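Local coordinates for tungsten-containing formylmethanofuran dehydrogenase 2 subunit C (Methanothermobacter wolfeii, PDB 5T5I), which probably serves as the beta-helical subunit of a tungsten enzyme complex that fixes carbon dioxide onto methanofuran as a formyl group in methanogenesis, at residues A18-P23 with K35-M40; K77-E82 with G86-R91; K244-H249 with G253-V258. All blocks are in the same frame, centred on the assembly; numbering follows the deposited sequence.

Contact 1: A18-P23 with K35-M40; sequences APNIKP and KNIQIM
The carbonyl oxygen of Gln38 is gripped twice: Asn20 ND2 donates to it at 3.0 Å, and a bound water gives it a second hydrogen bond. The contact belongs to the small mixed sheet near the N-terminus, where the loop after strand 16-17 meets strand 38-41. Ala18 to Ile21 form a type I beta turn at the start of that loop, and residues 38-40 lie on the strand, the antiparallel neighbour of 16-17, so the amide takes up the link where regular strand pairing has ended. The Asn20 bond is moderately straight (N-H...O 152°) and lies in the carbonyl plane, though the oxygen is tilted from the plane of the amide. The water, 2.8 Å from Gln38 O, also accepts from Asn20 N, so Asn20 reaches the one oxygen twice, directly through ND2 and through the water from its backbone N.

CG of Asn20 lies anti to its own carbonyl carbon (chi1 -73°), which turns the amide toward strand 38-41 while CB packs on Ile37 CG2 at 3.4 Å. Ile37 is covered in addition by Val25 and Phe26 of helix 23-26. Replacing Asn20 by an alanine removes the ND2 donor and would probably leave the Gln38 oxygen with the water as its remaining link to the turn.

Further along strand 38-41, at Ile39, the contact is purely apolar. Ile39 holds CG1 between its backbone N and carbonyl carbon (chi1 66°), leaving CG2 to meet Ala18 CB at 3.7 Å. The turn is braced from within by Ile21 N bonding to Ala18 O at 3.0 Å. Beyond it, Lys22 curls back, its ammonium also bonded to Gln81 O; Lys22 NZ reaches Pro19 O at 2.9 Å from above the carbonyl plane.

Contact 2: K77-E82 with G86-R91; sequences KRIGQE and GEIIVR
Gly80 and Ile88 face each other with their CA atoms 7.3 Å apart, no hydrogen bond joining the segments; residues 78-81 make a type II beta turn closed by Gln81 N on Arg78 O at 3.1 Å. Gly80 sits third in that turn with a positive phi of 75°, a geometry that favours glycine. Its bare CA receives the end of Ile88, whose CD1 lies 3.6 Å from Gly80 CA. With CG1 anti to the carbonyl carbon (chi1 -55°) and the chain extended beyond it, Ile88 reaches straight out to the turn. Alongside, Ile79 CG2 meets the same methyl, Ile88 CD1, more loosely at 4.2 Å. Here strand 87-90, one side of a coil of a parallel beta-helix, turns Ile88 and Val90 inward against the loop that leads into it; Val73 touches both Ile79 and Val90, and Met83 lies on Ile88. Away from this apolar interior, polar groups bridge the two ends of the turn. Arg78 NH2 donates to a lone pair of Gln81 OE1 at 2.9 Å, with the oxygen in the guanidinium plane. Glu17 binds the NE of Arg78 in a salt bridge, and Tyr97 forms a cation-pi contact with the same guanidinium.

Contact 3: K244-H249 with G253-V258; sequences KFEGDH and GAKGIV
Phe245 and Val258 pair closely, with two backbone hydrogen bonds of 2.9 Å each, Phe245 N to Val258 O and Val258 N to Phe245 O, the latter nearly straight (167°). The strands run antiparallel at 151°, and Gly247 N continues the ladder to Gly256 O at 3.0 Å.

The face carrying Phe245 and Val258 is buried. Phe245 turns the edge of its ring to its partner strand, CD2 lying 3.7 Å from Val258 O near the ring plane; Phe218 meets it edge-to-face, and Phe222 touches both Phe245 and Val258. Close packing extends into the turn, where Ala254 CB comes within 3.2 Å of Asp248 O. There the chain reverses direction after a cis peptide between Gly247 and Asp248, and the His249 ring folds back with one face over Gly247 CA. Asp248 OD2 is held by the backbone N of Glu203.

The face carrying Glu246 and Ile257 is looser and partly open to solvent. Ile257 bends at chi2 (-66°), bringing CD1 beside the aliphatic parts of two neighbours: it lies 4.0 Å from both Glu246 CB and Lys244 CE. The Glu246 and Lys255 side chains run out alongside each other in the same direction. Glu246 OE2 and Lys255 NZ remain 4.7 Å apart, too far for a salt bridge, though some longer-range attraction is likely. A water links Glu246 OE2 to the backbone of Lys255, donating to Lys255 O at 2.7 Å and, at longer range, to OE2.

Strand 256-261 also runs parallel to strand 208-211, and strand 241-247 lies between it and strand 223-229. The arrangement is an antiparallel beta hairpin that ends the parallel stacking of a beta-helix.

How the contacts relate
Contacts 1 and 2 are neighbours, their centres about 11 Å apart, whereas the centre of contact 3 lies about 35 Å from that of contact 2, across the chain's centre. The first two share a seam: Ala18 N meets Lys77 O and the carbonyl of Ile21 packs on Ile88 CD1, while strand 76-77 closes the N-terminal sheet and leads into the beta-helix. Contacts 2 and 3 both involve the beta-helical stack, contact 2 in its early coils, contact 3 where the C-terminal hairpin closes it. Contact 2 is buried and apolar; contact 1 adds a direct side-chain hydrogen bond and a water bridge to one carbonyl; contact 3 rests on a backbone ladder with one buried and one partly exposed face.

Contact 1: A18-P23 with K35-M40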
ATOM      1  N   ALA C  18     -51.435   3.652  23.310  1.00 27.30           N
ATOM      2  CA  ALA C  18     -52.116   4.147  24.502  1.00 27.87           C
ATOM      3  C   ALA C  18     -51.689   5.558  24.927  1.00 30.19           C
ATOM      4  O   ALA C  18     -51.257   5.761  26.067  1.00 31.29           O
ATOM      5  CB  ALA C  18     -51.909   3.150  25.632  1.00 29.55           C
ATOM      6  N   PRO C  19     -51.904   6.570  24.056  1.00 25.96           N
ATOM      7  CA  PRO C  19     -51.596   7.960  24.451  1.00 25.88           C
ATOM      8  C   PRO C  19     -52.417   8.468  25.643  1.00 31.15           C
ATOM      9  O   PRO C  19     -51.983   9.404  26.316  1.00 30.94           O
ATOM     10  CB  PRO C  19     -51.882   8.753  23.170  1.00 26.87           C
ATOM     11  CG  PRO C  19     -52.907   7.927  22.446  1.00 30.00           C
ATOM     12  CD  PRO C  19     -52.454   6.525  22.682  1.00 26.17           C
ATOM     13  N   ASN C  20     -53.573   7.835  25.935  1.00 28.64           N
ATOM     14  CA  ASN C  20     -54.398   8.212  27.090  1.00 29.78           C
ATOM     15  C   ASN C  20     -53.810   7.741  28.430  1.00 33.62           C
ATOM     16  O   ASN C  20     -54.339   8.124  29.472  1.00 33.98           O
ATOM     17  CB  ASN C  20     -55.849   7.737  26.922  1.00 30.86           C
ATOM     18  CG  ASN C  20     -56.627   8.531  25.906  1.00 40.06           C
ATOM     19  OD1 ASN C  20     -56.378   9.714  25.697  1.00 33.77           O
ATOM     20  ND2 ASN C  20     -57.672   7.943  25.342  1.00 34.26           N
ATOM     21  N   ILE C  21     -52.719   6.935  28.431  1.00 30.14           N
ATOM     22  CA  ILE C  21     -52.049   6.577  29.686  1.00 28.96           C
ATOM     23  C   ILE C  21     -51.156   7.762  30.054  1.00 31.97           C
ATOM     24  O   ILE C  21     -50.011   7.854  29.617  1.00 30.69           O
ATOM     25  CB  ILE C  21     -51.269   5.241  29.647  1.00 30.82           C
ATOM     26  CG1 ILE C  21     -52.249   4.080  29.392  1.00 31.59           C
ATOM     27  CG2 ILE C  21     -50.524   5.014  31.005  1.00 31.04           C
ATOM     28  CD1 ILE C  21     -51.591   2.708  29.132  1.00 36.42           C
ATOM     29  N   LYS C  22     -51.721   8.688  30.808  1.00 29.48           N
ATOM     30  CA  LYS C  22     -51.006   9.855  31.304  1.00 29.26           C
ATOM     31  C   LYS C  22     -51.757  10.495  32.474  1.00 34.57           C
ATOM     32  O   LYS C  22     -52.988  10.424  32.506  1.00 34.50           O
ATOM     33  CB  LYS C  22     -50.737  10.894  30.203  1.00 29.91           C
ATOM     34  CG  LYS C  22     -51.941  11.356  29.396  1.00 36.53           C
ATOM     35  CD  LYS C  22     -51.551  12.574  28.554  1.00 38.18           C
ATOM     36  CE  LYS C  22     -52.488  12.939  27.419  1.00 37.12           C
ATOM     37  NZ  LYS C  22     -52.141  12.254  26.146  1.00 52.90           N
ATOM     38  N   PRO C  23     -51.052  11.147  33.420  1.00 33.10           N
ATOM     39  CA  PRO C  23     -51.753  11.774  34.564  1.00 34.09           C
ATOM     40  C   PRO C  23     -52.867  12.769  34.187  1.00 38.75           C
ATOM     41  O   PRO C  23     -53.875  12.844  34.895  1.00 39.35           O
ATOM     42  CB  PRO C  23     -50.611  12.447  35.334  1.00 35.90           C
ATOM     43  CG  PRO C  23     -49.404  11.630  34.997  1.00 39.61           C
ATOM     44  CD  PRO C  23     -49.588  11.299  33.550  1.00 35.07           C
ATOM     45  N   LYS C  35     -60.615   2.212  33.888  1.00 35.36           N
ATOM     46  CA  LYS C  35     -60.727   0.936  33.161  1.00 34.70           C
ATOM     47  C   LYS C  35     -61.428   1.111  31.803  1.00 38.56           C
ATOM     48  O   LYS C  35     -61.184   0.315  30.907  1.00 36.77           O
ATOM     49  CB  LYS C  35     -61.508  -0.112  33.978  1.00 38.18           C
ATOM     50  CG  LYS C  35     -60.808  -0.621  35.233  1.00 48.53           C
ATOM     51  CD  LYS C  35     -61.758  -1.505  36.043  1.00 57.24           C
ATOM     52  CE  LYS C  35     -61.135  -2.032  37.308  1.00 70.02           C
ATOM     53  NZ  LYS C  35     -62.032  -3.007  37.992  1.00 81.11           N
ATOM     54  N   ASN C  36     -62.316   2.126  31.666  1.00 36.47           N
ATOM     55  CA  ASN C  36     -63.036   2.406  30.413  1.00 36.35           C
ATOM     56  C   ASN C  36     -62.295   3.359  29.463  1.00 38.05           C
ATOM     57  O   ASN C  36     -62.832   3.653  28.398  1.00 37.02           O
ATOM     58  CB  ASN C  36     -64.457   2.947  30.715  1.00 38.83           C
ATOM     59  CG  ASN C  36     -65.377   1.903  31.292  1.00 63.33           C
ATOM     60  OD1 ASN C  36     -65.276   0.717  30.979  1.00 54.10           O
ATOM     61  ND2 ASN C  36     -66.325   2.318  32.121  1.00 62.31           N
ATOM     62  N   ILE C  37     -61.071   3.820  29.815  1.00 33.87           N
ATOM     63  CA  ILE C  37     -60.287   4.694  28.939  1.00 33.38           C
ATOM     64  C   ILE C  37     -60.013   3.946  27.634  1.00 38.42           C
ATOM     65  O   ILE C  37     -59.616   2.778  27.662  1.00 37.76           O
ATOM     66  CB  ILE C  37     -58.974   5.180  29.636  1.00 35.83           C
ATOM     67  CG1 ILE C  37     -59.311   6.270  30.681  1.00 37.35           C
ATOM     68  CG2 ILE C  37     -57.948   5.718  28.623  1.00 35.15           C
ATOM     69  CD1 ILE C  37     -58.163   6.633  31.622  1.00 41.23           C
ATOM     70  N   GLN C  38     -60.223   4.614  26.497  1.00 35.43           N
ATOM     71  CA  GLN C  38     -60.007   3.983  25.205  1.00 34.11           C
ATOM     72  C   GLN C  38     -58.544   3.963  24.804  1.00 34.68           C
ATOM     73  O   GLN C  38     -57.819   4.939  25.010  1.00 34.34           O
ATOM     74  CB  GLN C  38     -60.827   4.676  24.109  1.00 35.83           C
ATOM     75  CG  GLN C  38     -62.334   4.470  24.291  1.00 43.62           C
ATOM     76  CD  GLN C  38     -63.141   5.077  23.166  1.00 63.60           C
ATOM     77  OE1 GLN C  38     -62.777   6.109  22.588  1.00 57.36           O
ATOM     78  NE2 GLN C  38     -64.273   4.465  22.841  1.00 59.44           N
ATOM     79  N   ILE C  39     -58.123   2.845  24.214  1.00 30.75           N
ATOM     80  CA  ILE C  39     -56.800   2.663  23.611  1.00 29.52           C
ATOM     81  C   ILE C  39     -56.995   1.939  22.262  1.00 33.41           C
ATOM     82  O   ILE C  39     -58.061   1.367  22.023  1.00 32.17           O
ATOM     83  CB  ILE C  39     -55.800   1.915  24.544  1.00 32.80           C
ATOM     84  CG1 ILE C  39     -56.229   0.452  24.809  1.00 33.45           C
ATOM     85  CG2 ILE C  39     -55.604   2.690  25.859  1.00 33.30           C
ATOM     86  CD1 ILE C  39     -55.199  -0.380  25.534  1.00 40.41           C
ATOM     87  N   MET C  40     -55.976   1.952  21.389  1.00 30.60           N
ATOM     88  CA  MET C  40     -56.064   1.245  20.103  1.00 32.17           C
ATOM     89  C   MET C  40     -55.358  -0.099  20.203  1.00 32.95           C
ATOM     90  O   MET C  40     -54.305  -0.190  20.829  1.00 30.58           O
ATOM     91  CB  MET C  40     -55.381   2.024  18.951  1.00 35.56           C
ATOM     92  CG  MET C  40     -55.968   3.377  18.650  1.00 41.82           C
ATOM     93  SD  MET C  40     -57.692   3.355  18.129  1.00 49.53           S
ATOM     94  CE  MET C  40     -57.612   2.296  16.595  1.00 46.25           C
TER
HETATM   95  O   HOH W   1     -55.287   5.940  24.234  1.00 29.70           O

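Contact 2: K77-E82 with G86-R91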
ATOM      1  N   LYS C  77     -47.302   1.485  22.680  1.00 23.31           N
ATOM      2  CA  LYS C  77     -46.775   2.722  22.105  1.00 22.62           C
ATOM      3  C   LYS C  77     -47.437   3.961  22.708  1.00 27.06           C
ATOM      4  O   LYS C  77     -48.561   3.891  23.197  1.00 26.72           O
ATOM      5  CB  LYS C  77     -47.027   2.732  20.579  1.00 24.26           C
ATOM      6  CG  LYS C  77     -46.349   1.599  19.828  1.00 27.33           C
ATOM      7  CD  LYS C  77     -46.782   1.530  18.360  1.00 29.28           C
ATOM      8  CE  LYS C  77     -46.015   0.461  17.609  1.00 31.10           C
ATOM      9  NZ  LYS C  77     -46.463   0.343  16.208  1.00 39.62           N
ATOM     10  N   ARG C  78     -46.723   5.099  22.644  1.00 24.87           N
ATOM     11  CA  ARG C  78     -47.190   6.448  23.006  1.00 24.72           C
ATOM     12  C   ARG C  78     -47.536   6.657  24.492  1.00 28.03           C
ATOM     13  O   ARG C  78     -48.248   7.602  24.810  1.00 26.40           O
ATOM     14  CB  ARG C  78     -48.383   6.849  22.107  1.00 25.45           C
ATOM     15  CG  ARG C  78     -48.062   6.755  20.622  1.00 26.17           C
ATOM     16  CD  ARG C  78     -49.185   7.254  19.738  1.00 31.22           C
ATOM     17  NE  ARG C  78     -48.832   7.126  18.325  1.00 28.57           N
ATOM     18  CZ  ARG C  78     -48.083   7.968  17.613  1.00 37.78           C
ATOM     19  NH1 ARG C  78     -47.842   7.726  16.339  1.00 34.91           N
ATOM     20  NH2 ARG C  78     -47.559   9.052  18.176  1.00 29.96           N
ATOM     21  N   ILE C  79     -46.971   5.852  25.408  1.00 25.75           N
ATOM     22  CA  ILE C  79     -47.222   6.030  26.849  1.00 24.46           C
ATOM     23  C   ILE C  79     -46.692   7.417  27.261  1.00 28.63           C
ATOM     24  O   ILE C  79     -45.567   7.773  26.910  1.00 28.26           O
ATOM     25  CB  ILE C  79     -46.584   4.886  27.693  1.00 26.99           C
ATOM     26  CG1 ILE C  79     -47.309   3.540  27.428  1.00 26.57           C
ATOM     27  CG2 ILE C  79     -46.594   5.218  29.197  1.00 28.09           C
ATOM     28  CD1 ILE C  79     -46.516   2.326  27.832  1.00 31.36           C
ATOM     29  N   GLY C  80     -47.526   8.186  27.952  1.00 26.37           N
ATOM     30  CA  GLY C  80     -47.165   9.515  28.436  1.00 26.78           C
ATOM     31  C   GLY C  80     -47.127  10.614  27.388  1.00 29.68           C
ATOM     32  O   GLY C  80     -46.675  11.723  27.687  1.00 28.98           O
ATOM     33  N   GLN C  81     -47.634  10.348  26.165  1.00 27.16           N
ATOM     34  CA  GLN C  81     -47.620  11.320  25.071  1.00 25.51           C
ATOM     35  C   GLN C  81     -48.289  12.632  25.466  1.00 28.60           C
ATOM     36  O   GLN C  81     -49.417  12.612  25.938  1.00 28.55           O
ATOM     37  CB  GLN C  81     -48.311  10.746  23.826  1.00 26.40           C
ATOM     38  CG  GLN C  81     -48.279  11.679  22.614  1.00 27.99           C
ATOM     39  CD  GLN C  81     -48.675  10.954  21.363  1.00 33.38           C
ATOM     40  OE1 GLN C  81     -47.890  10.181  20.811  1.00 27.98           O
ATOM     41  NE2 GLN C  81     -49.904  11.135  20.919  1.00 29.50           N
ATOM     42  N   GLU C  82     -47.572  13.763  25.301  1.00 25.72           N
ATOM     43  CA  GLU C  82     -48.080  15.115  25.584  1.00 26.51           C
ATOM     44  C   GLU C  82     -48.531  15.342  27.041  1.00 31.47           C
ATOM     45  O   GLU C  82     -49.334  16.246  27.294  1.00 32.38           O
ATOM     46  CB  GLU C  82     -49.196  15.484  24.582  1.00 27.56           C
ATOM     47  CG  GLU C  82     -48.651  15.578  23.169  1.00 32.17           C
ATOM     48  CD  GLU C  82     -49.656  15.738  22.042  1.00 50.59           C
ATOM     49  OE1 GLU C  82     -50.871  15.826  22.313  1.00 48.90           O
ATOM     50  OE2 GLU C  82     -49.222  15.746  20.871  1.00 53.79           O
ATOM     51  N   GLY C  86     -47.204  15.392  36.775  1.00 32.84           N
ATOM     52  CA  GLY C  86     -47.307  14.084  37.402  1.00 32.64           C
ATOM     53  C   GLY C  86     -46.152  13.185  37.018  1.00 36.35           C
ATOM     54  O   GLY C  86     -45.120  13.651  36.516  1.00 36.12           O
ATOM     55  N   GLU C  87     -46.335  11.889  37.241  1.00 31.88           N
ATOM     56  CA  GLU C  87     -45.280  10.922  37.046  1.00 30.59           C
ATOM     57  C   GLU C  87     -45.782   9.564  36.536  1.00 33.45           C
ATOM     58  O   GLU C  87     -46.905   9.159  36.837  1.00 33.55           O
ATOM     59  CB  GLU C  87     -44.565  10.763  38.398  1.00 33.04           C
ATOM     60  CG  GLU C  87     -43.240  10.041  38.334  1.00 44.61           C
ATOM     61  CD  GLU C  87     -42.442  10.014  39.623  1.00 58.24           C
ATOM     62  OE1 GLU C  87     -42.918  10.548  40.652  1.00 56.89           O
ATOM     63  OE2 GLU C  87     -41.329   9.446  39.599  1.00 45.28           O
ATOM     64  N   ILE C  88     -44.961   8.901  35.715  1.00 29.45           N
ATOM     65  CA  ILE C  88     -45.190   7.540  35.234  1.00 28.85           C
ATOM     66  C   ILE C  88     -43.912   6.736  35.535  1.00 33.14           C
ATOM     67  O   ILE C  88     -42.817   7.199  35.232  1.00 30.97           O
ATOM     68  CB  ILE C  88     -45.528   7.449  33.720  1.00 30.55           C
ATOM     69  CG1 ILE C  88     -46.730   8.347  33.353  1.00 29.92           C
ATOM     70  CG2 ILE C  88     -45.794   5.972  33.308  1.00 32.10           C
ATOM     71  CD1 ILE C  88     -47.015   8.451  31.842  1.00 31.73           C
ATOM     72  N   ILE C  89     -44.055   5.545  36.114  1.00 31.21           N
ATOM     73  CA  ILE C  89     -42.941   4.627  36.341  1.00 31.86           C
ATOM     74  C   ILE C  89     -43.323   3.337  35.626  1.00 33.09           C
ATOM     75  O   ILE C  89     -44.371   2.779  35.926  1.00 32.58           O
ATOM     76  CB  ILE C  89     -42.632   4.389  37.855  1.00 35.82           C
ATOM     77  CG1 ILE C  89     -42.209   5.718  38.516  1.00 37.74           C
ATOM     78  CG2 ILE C  89     -41.524   3.312  38.023  1.00 36.04           C
ATOM     79  CD1 ILE C  89     -41.812   5.642  39.997  1.00 50.50           C
ATOM     80  N   VAL C  90     -42.493   2.864  34.695  1.00 28.76           N
ATOM     81  CA  VAL C  90     -42.756   1.606  33.987  1.00 28.56           C
ATOM     82  C   VAL C  90     -41.755   0.562  34.485  1.00 35.06           C
ATOM     83  O   VAL C  90     -40.558   0.711  34.240  1.00 33.93           O
ATOM     84  CB  VAL C  90     -42.725   1.744  32.440  1.00 30.84           C
ATOM     85  CG1 VAL C  90     -43.157   0.434  31.778  1.00 30.13           C
ATOM     86  CG2 VAL C  90     -43.610   2.903  31.971  1.00 30.26           C
ATOM     87  N   ARG C  91     -42.242  -0.499  35.176  1.00 33.11           N
ATOM     88  CA  ARG C  91     -41.383  -1.571  35.710  1.00 33.74           C
ATOM     89  C   ARG C  91     -41.216  -2.649  34.641  1.00 37.29           C
ATOM     90  O   ARG C  91     -41.648  -3.790  34.799  1.00 36.35           O
ATOM     91  CB  ARG C  91     -41.953  -2.148  37.027  1.00 34.33           C
ATOM     92  CG  ARG C  91     -41.978  -1.122  38.147  1.00 40.41           C
ATOM     93  CD  ARG C  91     -42.616  -1.662  39.399  1.00 46.70           C
ATOM     94  NE  ARG C  91     -42.617  -0.675  40.480  1.00 46.42           N
ATOM     95  CZ  ARG C  91     -43.415  -0.708  41.548  1.00 61.18           C
ATOM     96  NH1 ARG C  91     -44.295  -1.693  41.704  1.00 43.25           N
ATOM     97  NH2 ARG C  91     -43.343   0.250  42.466  1.00 48.92           N
TER

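Contact 3: K244-H249 with G253-V258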
ATOM      1  N   LYS C 244     -11.618  20.650  20.601  1.00 21.32           N
ATOM      2  CA  LYS C 244     -12.773  21.488  20.280  1.00 20.51           C
ATOM      3  C   LYS C 244     -12.840  21.704  18.768  1.00 24.57           C
ATOM      4  O   LYS C 244     -11.839  22.060  18.139  1.00 23.93           O
ATOM      5  CB  LYS C 244     -12.661  22.839  21.011  1.00 23.10           C
ATOM      6  CG  LYS C 244     -13.878  23.733  20.859  1.00 27.10           C
ATOM      7  CD  LYS C 244     -13.665  25.060  21.576  1.00 28.86           C
ATOM      8  CE  LYS C 244     -14.882  25.945  21.550  1.00 32.30           C
ATOM      9  NZ  LYS C 244     -14.659  27.200  22.322  1.00 42.96           N
ATOM     10  N   PHE C 245     -14.025  21.503  18.202  1.00 22.85           N
ATOM     11  CA  PHE C 245     -14.285  21.660  16.765  1.00 22.18           C
ATOM     12  C   PHE C 245     -15.517  22.514  16.539  1.00 24.78           C
ATOM     13  O   PHE C 245     -16.480  22.388  17.297  1.00 24.16           O
ATOM     14  CB  PHE C 245     -14.541  20.284  16.127  1.00 23.74           C
ATOM     15  CG  PHE C 245     -13.386  19.322  16.202  1.00 25.19           C
ATOM     16  CD1 PHE C 245     -12.439  19.265  15.187  1.00 28.51           C
ATOM     17  CD2 PHE C 245     -13.284  18.416  17.253  1.00 27.82           C
ATOM     18  CE1 PHE C 245     -11.398  18.335  15.231  1.00 28.97           C
ATOM     19  CE2 PHE C 245     -12.231  17.507  17.313  1.00 30.30           C
ATOM     20  CZ  PHE C 245     -11.293  17.473  16.303  1.00 28.64           C
ATOM     21  N   GLU C 246     -15.513  23.337  15.480  1.00 22.40           N
ATOM     22  CA  GLU C 246     -16.656  24.163  15.083  1.00 21.12           C
ATOM     23  C   GLU C 246     -17.160  23.740  13.706  1.00 24.87           C
ATOM     24  O   GLU C 246     -16.369  23.524  12.780  1.00 23.81           O
ATOM     25  CB  GLU C 246     -16.286  25.651  15.068  1.00 23.28           C
ATOM     26  CG  GLU C 246     -17.491  26.571  14.892  1.00 31.03           C
ATOM     27  CD  GLU C 246     -17.110  28.014  14.643  1.00 57.23           C
ATOM     28  OE1 GLU C 246     -16.324  28.267  13.701  1.00 51.63           O
ATOM     29  OE2 GLU C 246     -17.616  28.893  15.379  1.00 51.57           O
ATOM     30  N   GLY C 247     -18.477  23.642  13.572  1.00 21.04           N
ATOM     31  CA  GLY C 247     -19.067  23.255  12.294  1.00 20.35           C
ATOM     32  C   GLY C 247     -20.567  23.093  12.359  1.00 25.22           C
ATOM     33  O   GLY C 247     -21.197  23.629  13.277  1.00 25.72           O
ATOM     34  N   ASP C 248     -21.188  22.348  11.436  1.00 22.43           N
ATOM     35  CA  ASP C 248     -20.607  21.682  10.269  1.00 21.89           C
ATOM     36  C   ASP C 248     -20.579  22.725   9.155  1.00 26.76           C
ATOM     37  O   ASP C 248     -21.646  23.182   8.720  1.00 25.66           O
ATOM     38  CB  ASP C 248     -21.500  20.486   9.898  1.00 22.75           C
ATOM     39  CG  ASP C 248     -21.054  19.622   8.734  1.00 25.60           C
ATOM     40  OD1 ASP C 248     -20.170  20.058   7.968  1.00 23.73           O
ATOM     41  OD2 ASP C 248     -21.627  18.529   8.562  1.00 24.52           O
ATOM     42  N   HIS C 249     -19.389  23.085   8.649  1.00 24.12           N
ATOM     43  CA  HIS C 249     -19.299  24.131   7.634  1.00 25.26           C
ATOM     44  C   HIS C 249     -19.812  23.727   6.223  1.00 28.94           C
ATOM     45  O   HIS C 249     -19.723  24.543   5.313  1.00 27.89           O
ATOM     46  CB  HIS C 249     -17.911  24.744   7.568  1.00 26.84           C
ATOM     47  CG  HIS C 249     -17.432  25.351   8.848  1.00 30.35           C
ATOM     48  ND1 HIS C 249     -16.257  24.893   9.376  1.00 32.68           N
ATOM     49  CD2 HIS C 249     -17.947  26.278   9.701  1.00 31.84           C
ATOM     50  CE1 HIS C 249     -16.065  25.557  10.493  1.00 32.07           C
ATOM     51  NE2 HIS C 249     -17.040  26.385  10.743  1.00 31.97           N
ATOM     52  N   GLY C 253     -23.321  29.577   7.653  1.00 29.02           N
ATOM     53  CA  GLY C 253     -23.368  30.235   8.949  1.00 28.77           C
ATOM     54  C   GLY C 253     -23.351  29.299  10.149  1.00 31.52           C
ATOM     55  O   GLY C 253     -23.831  29.681  11.215  1.00 30.97           O
ATOM     56  N   ALA C 254     -22.784  28.075  10.001  1.00 27.52           N
ATOM     57  CA  ALA C 254     -22.763  27.066  11.069  1.00 26.83           C
ATOM     58  C   ALA C 254     -21.930  27.528  12.280  1.00 27.11           C
ATOM     59  O   ALA C 254     -20.841  28.061  12.103  1.00 25.18           O
ATOM     60  CB  ALA C 254     -22.205  25.752  10.536  1.00 27.90           C
ATOM     61  N   LYS C 255     -22.478  27.353  13.488  1.00 23.12           N
ATOM     62  CA  LYS C 255     -21.840  27.715  14.763  1.00 23.54           C
ATOM     63  C   LYS C 255     -21.873  26.571  15.785  1.00 26.98           C
ATOM     64  O   LYS C 255     -21.671  26.817  16.978  1.00 26.81           O
ATOM     65  CB  LYS C 255     -22.544  28.945  15.370  1.00 26.72           C
ATOM     66  CG  LYS C 255     -22.516  30.202  14.514  1.00 38.98           C
ATOM     67  CD  LYS C 255     -21.111  30.772  14.367  1.00 52.94           C
ATOM     68  CE  LYS C 255     -21.141  32.205  13.897  1.00 67.59           C
ATOM     69  NZ  LYS C 255     -19.774  32.719  13.617  1.00 76.32           N
ATOM     70  N   GLY C 256     -22.090  25.336  15.344  1.00 22.13           N
ATOM     71  CA  GLY C 256     -22.130  24.206  16.262  1.00 22.23           C
ATOM     72  C   GLY C 256     -20.764  23.858  16.820  1.00 25.27           C
ATOM     73  O   GLY C 256     -19.756  24.160  16.193  1.00 24.72           O
ATOM     74  N   ILE C 257     -20.721  23.276  18.023  1.00 23.69           N
ATOM     75  CA  ILE C 257     -19.462  22.893  18.686  1.00 23.03           C
ATOM     76  C   ILE C 257     -19.489  21.404  19.022  1.00 25.42           C
ATOM     77  O   ILE C 257     -20.478  20.914  19.579  1.00 23.74           O
ATOM     78  CB  ILE C 257     -19.193  23.751  19.966  1.00 25.66           C
ATOM     79  CG1 ILE C 257     -18.995  25.250  19.636  1.00 25.57           C
ATOM     80  CG2 ILE C 257     -17.998  23.230  20.764  1.00 26.80           C
ATOM     81  CD1 ILE C 257     -17.726  25.611  18.792  1.00 30.09           C
ATOM     82  N   VAL C 258     -18.397  20.694  18.697  1.00 23.04           N
ATOM     83  CA  VAL C 258     -18.207  19.294  19.080  1.00 23.73           C
ATOM     84  C   VAL C 258     -16.959  19.240  19.988  1.00 26.20           C
ATOM     85  O   VAL C 258     -15.879  19.672  19.565  1.00 25.60           O
ATOM     86  CB  VAL C 258     -18.066  18.330  17.869  1.00 27.14           C
ATOM     87  CG1 VAL C 258     -17.692  16.914  18.326  1.00 27.14           C
ATOM     88  CG2 VAL C 258     -19.351  18.291  17.050  1.00 26.35           C
TER
HETATM   89  O   HOH W   2     -19.755  28.551  17.839  1.00 37.85           O